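Local structure of pyrrolidone-carboxylate peptidase (Pyrococcus furiosus, 1X10) at residues A75-R80 and F164-Y169. The protein removes the N-terminal pyroglutamyl group from polypeptides as a thiol protease of the C15 family, generally where the second residue is not proline. The protein carries 3 engineered substitutions. Sequence-based numbering, arbitrary orientation.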
ATOM      1  N   ALA A  75       5.283  10.408  -4.585  1.00 11.54           N
ATOM      2  CA  ALA A  75       5.408  11.811  -4.925  1.00 10.74           C
ATOM      3  C   ALA A  75       6.778  12.322  -4.520  1.00 10.81           C
ATOM      4  O   ALA A  75       7.545  11.616  -3.859  1.00 10.43           O
ATOM      5  CB  ALA A  75       4.324  12.611  -4.214  1.00 10.63           C
ATOM      6  N   ILE A  76       7.085  13.548  -4.932  1.00  9.99           N
ATOM      7  CA  ILE A  76       8.356  14.167  -4.579  1.00  9.82           C
ATOM      8  C   ILE A  76       8.357  14.333  -3.065  1.00  9.90           C
ATOM      9  O   ILE A  76       7.350  14.743  -2.478  1.00 10.56           O
ATOM     10  CB  ILE A  76       8.503  15.570  -5.214  1.00  9.80           C
ATOM     11  CG1 ILE A  76       8.543  15.463  -6.745  1.00  9.74           C
ATOM     12  CG2 ILE A  76       9.761  16.260  -4.674  1.00  9.40           C
ATOM     13  CD1 ILE A  76       9.737  14.680  -7.295  1.00  9.48           C
ATOM     14  N   SER A  77       9.464  13.999  -2.416  1.00  9.77           N
ATOM     15  CA  SER A  77       9.535  14.163  -0.978  1.00 10.06           C
ATOM     16  C   SER A  77      10.764  14.971  -0.600  1.00 10.08           C
ATOM     17  O   SER A  77      11.864  14.730  -1.098  1.00 10.17           O
ATOM     18  CB  SER A  77       9.533  12.804  -0.257  1.00 10.45           C
ATOM     19  OG  SER A  77      10.540  11.938  -0.741  1.00 11.11           O
ATOM     20  N   ILE A  78      10.549  15.942   0.275  1.00  9.75           N
ATOM     21  CA  ILE A  78      11.611  16.824   0.748  1.00  9.87           C
ATOM     22  C   ILE A  78      11.943  16.405   2.177  1.00  9.87           C
ATOM     23  O   ILE A  78      11.082  16.439   3.058  1.00  9.23           O
ATOM     24  CB  ILE A  78      11.134  18.284   0.711  1.00 10.75           C
ATOM     25  CG1 ILE A  78      10.616  18.609  -0.700  1.00 11.62           C
ATOM     26  CG2 ILE A  78      12.279  19.217   1.085  1.00 11.62           C
ATOM     27  CD1 ILE A  78       9.678  19.818  -0.766  1.00 12.87           C
ATOM     28  N   GLU A  79      13.191  15.995   2.391  1.00  9.16           N
ATOM     29  CA  GLU A  79      13.641  15.521   3.695  1.00  9.49           C
ATOM     30  C   GLU A  79      13.806  16.620   4.742  1.00  9.84           C
ATOM     31  O   GLU A  79      14.498  17.616   4.535  1.00  9.15           O
ATOM     32  CB  GLU A  79      14.954  14.743   3.539  1.00  9.85           C
ATOM     33  CG  GLU A  79      14.869  13.573   2.556  1.00  9.28           C
ATOM     34  CD  GLU A  79      13.860  12.512   2.981  1.00 10.23           C
ATOM     35  OE1 GLU A  79      13.489  11.665   2.134  1.00 10.43           O
ATOM     36  OE2 GLU A  79      13.441  12.515   4.160  1.00  9.28           O
ATOM     37  N   ARG A  80      13.160  16.411   5.877  1.00 10.37           N
ATOM     38  CA  ARG A  80      13.208  17.365   6.972  1.00 11.60           C
ATOM     39  C   ARG A  80      14.433  17.190   7.855  1.00 10.75           C
ATOM     40  O   ARG A  80      14.989  18.167   8.362  1.00  9.94           O
ATOM     41  CB  ARG A  80      11.954  17.207   7.833  1.00 12.76           C
ATOM     42  CG  ARG A  80      11.855  18.163   9.010  1.00 15.96           C
ATOM     43  CD  ARG A  80      10.522  17.971   9.724  1.00 18.34           C
ATOM     44  NE  ARG A  80       9.780  19.225   9.789  1.00 22.52           N
ATOM     45  CZ  ARG A  80       8.513  19.369   9.429  1.00 21.92           C
ATOM     46  NH1 ARG A  80       7.824  18.334   8.972  1.00 23.33           N
ATOM     47  NH2 ARG A  80       7.937  20.553   9.527  1.00 25.28           N
ATOM     48  N   PHE A 164      17.928  17.474   1.172  1.00  9.34           N
ATOM     49  CA  PHE A 164      17.778  16.303   0.333  1.00  9.22           C
ATOM     50  C   PHE A 164      16.369  16.153  -0.235  1.00  9.56           C
ATOM     51  O   PHE A 164      15.373  16.415   0.446  1.00 10.14           O
ATOM     52  CB  PHE A 164      18.142  15.052   1.139  1.00  9.21           C
ATOM     53  CG  PHE A 164      18.481  13.876   0.289  1.00  8.21           C
ATOM     54  CD1 PHE A 164      17.488  13.178  -0.388  1.00  8.29           C
ATOM     55  CD2 PHE A 164      19.805  13.510   0.094  1.00  8.74           C
ATOM     56  CE1 PHE A 164      17.813  12.138  -1.251  1.00  7.69           C
ATOM     57  CE2 PHE A 164      20.136  12.471  -0.770  1.00  7.83           C
ATOM     58  CZ  PHE A 164      19.143  11.787  -1.441  1.00  7.87           C
ATOM     59  N   ILE A 165      16.296  15.722  -1.487  1.00  9.75           N
ATOM     60  CA  ILE A 165      15.022  15.509  -2.161  1.00  9.70           C
ATOM     61  C   ILE A 165      14.994  14.110  -2.757  1.00  9.85           C
ATOM     62  O   ILE A 165      15.913  13.715  -3.472  1.00  9.33           O
ATOM     63  CB  ILE A 165      14.816  16.528  -3.302  1.00 10.44           C
ATOM     64  CG1 ILE A 165      14.669  17.932  -2.714  1.00 10.91           C
ATOM     65  CG2 ILE A 165      13.584  16.153  -4.131  1.00  9.98           C
ATOM     66  CD1 ILE A 165      14.550  19.023  -3.768  1.00 12.24           C
ATOM     67  N   HIS A 166      13.951  13.350  -2.444  1.00  9.66           N
ATOM     68  CA  HIS A 166      13.819  12.004  -2.987  1.00  9.91           C
ATOM     69  C   HIS A 166      12.774  12.014  -4.097  1.00 10.48           C
ATOM     70  O   HIS A 166      11.751  12.695  -3.987  1.00 10.40           O
ATOM     71  CB  HIS A 166      13.387  11.016  -1.896  1.00 10.35           C
ATOM     72  CG  HIS A 166      14.529  10.323  -1.216  1.00 10.05           C
ATOM     73  ND1 HIS A 166      14.838  10.526   0.111  1.00 10.25           N
ATOM     74  CD2 HIS A 166      15.427   9.419  -1.677  1.00 11.28           C
ATOM     75  CE1 HIS A 166      15.874   9.775   0.441  1.00 10.76           C
ATOM     76  NE2 HIS A 166      16.250   9.093  -0.626  1.00 11.13           N
ATOM     77  N   VAL A 167      13.031  11.260  -5.162  1.00 10.78           N
ATOM     78  CA  VAL A 167      12.089  11.176  -6.268  1.00 10.77           C
ATOM     79  C   VAL A 167      11.622   9.733  -6.416  1.00 11.30           C
ATOM     80  O   VAL A 167      12.338   8.800  -6.061  1.00 11.26           O
ATOM     81  CB  VAL A 167      12.724  11.633  -7.612  1.00 10.70           C
ATOM     82  CG1 VAL A 167      13.313  13.037  -7.459  1.00 11.24           C
ATOM     83  CG2 VAL A 167      13.790  10.636  -8.069  1.00 10.64           C
ATOM     84  N   PRO A 168      10.399   9.536  -6.926  1.00 11.53           N
ATOM     85  CA  PRO A 168       9.867   8.185  -7.111  1.00 11.43           C
ATOM     86  C   PRO A 168      10.555   7.533  -8.306  1.00 11.45           C
ATOM     87  O   PRO A 168      11.369   8.161  -8.987  1.00 11.33           O
ATOM     88  CB  PRO A 168       8.384   8.431  -7.408  1.00 11.90           C
ATOM     89  CG  PRO A 168       8.104   9.782  -6.796  1.00 11.36           C
ATOM     90  CD  PRO A 168       9.351  10.551  -7.134  1.00 11.48           C
ATOM     91  N   TYR A 169      10.233   6.268  -8.543  1.00 11.81           N
ATOM     92  CA  TYR A 169      10.753   5.554  -9.705  1.00 11.62           C
ATOM     93  C   TYR A 169      10.177   6.317 -10.896  1.00 11.71           C
ATOM     94  O   TYR A 169       9.103   6.911 -10.776  1.00 10.35           O
ATOM     95  CB  TYR A 169      10.136   4.159  -9.811  1.00 11.83           C
ATOM     96  CG  TYR A 169      10.714   3.060  -8.964  1.00 12.25           C
ATOM     97  CD1 TYR A 169      12.038   2.646  -9.123  1.00 13.19           C
ATOM     98  CD2 TYR A 169       9.898   2.345  -8.087  1.00 12.96           C
ATOM     99  CE1 TYR A 169      12.530   1.536  -8.432  1.00 13.58           C
ATOM    100  CE2 TYR A 169      10.376   1.236  -7.402  1.00 13.49           C
ATOM    101  CZ  TYR A 169      11.686   0.835  -7.580  1.00 13.71           C
ATOM    102  OH  TYR A 169      12.141  -0.283  -6.925  1.00 14.75           O
TER
HETATM  103  O   HOH W   1       9.931  10.537  -3.146  1.00  8.10           O
HETATM  104  O   HOH W   2      15.692  18.737   2.549  1.00  8.83           O
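His166 donates a 2.7 Å hydrogen bond from ND1 to Glu79 OE1, close to the plane of its own ring; the carboxylate stands nearly upright to that ring (87°) and is met on the anti side of OE1, tilted 25° out of the carboxylate plane. A bend at chi2 (-62°) turns the carboxylate of Glu79 toward His166, with Glu79 CG 3.9 Å from Phe164 CB. Both Glu79 and His166 belong to the active site, and His166 NE2 bonds Ser142, engineered at the third active-site position. Arg73 forms a salt bridge with Glu79 OE1, and Ser134 bonds OE2; an alanine in place of Glu79 would probably leave ND1 without its acceptor, Arg73 without its carboxylate partner and the imidazole freer to turn. Phe164 CE1 lies 3.4 Å above the centre of one imidazole face. Beneath, Ser77 and His166 form an antiparallel hydrogen-bonded pair; Ser77 OG, which also bonds Arg73 and a water that donates to Ala75 O, lies 3.2 Å from His166 CB. On the other face of the sheet, Ile76 CG2 meets Ile165 CG2 at 3.9 Å, while Ile76 CD1 reaches Val167 CG1. Strand 76-83 runs between strands 131-134 and 161-167; helix 141-156 packs against Phe164 and Glu79, helix 117-126 against Ile78.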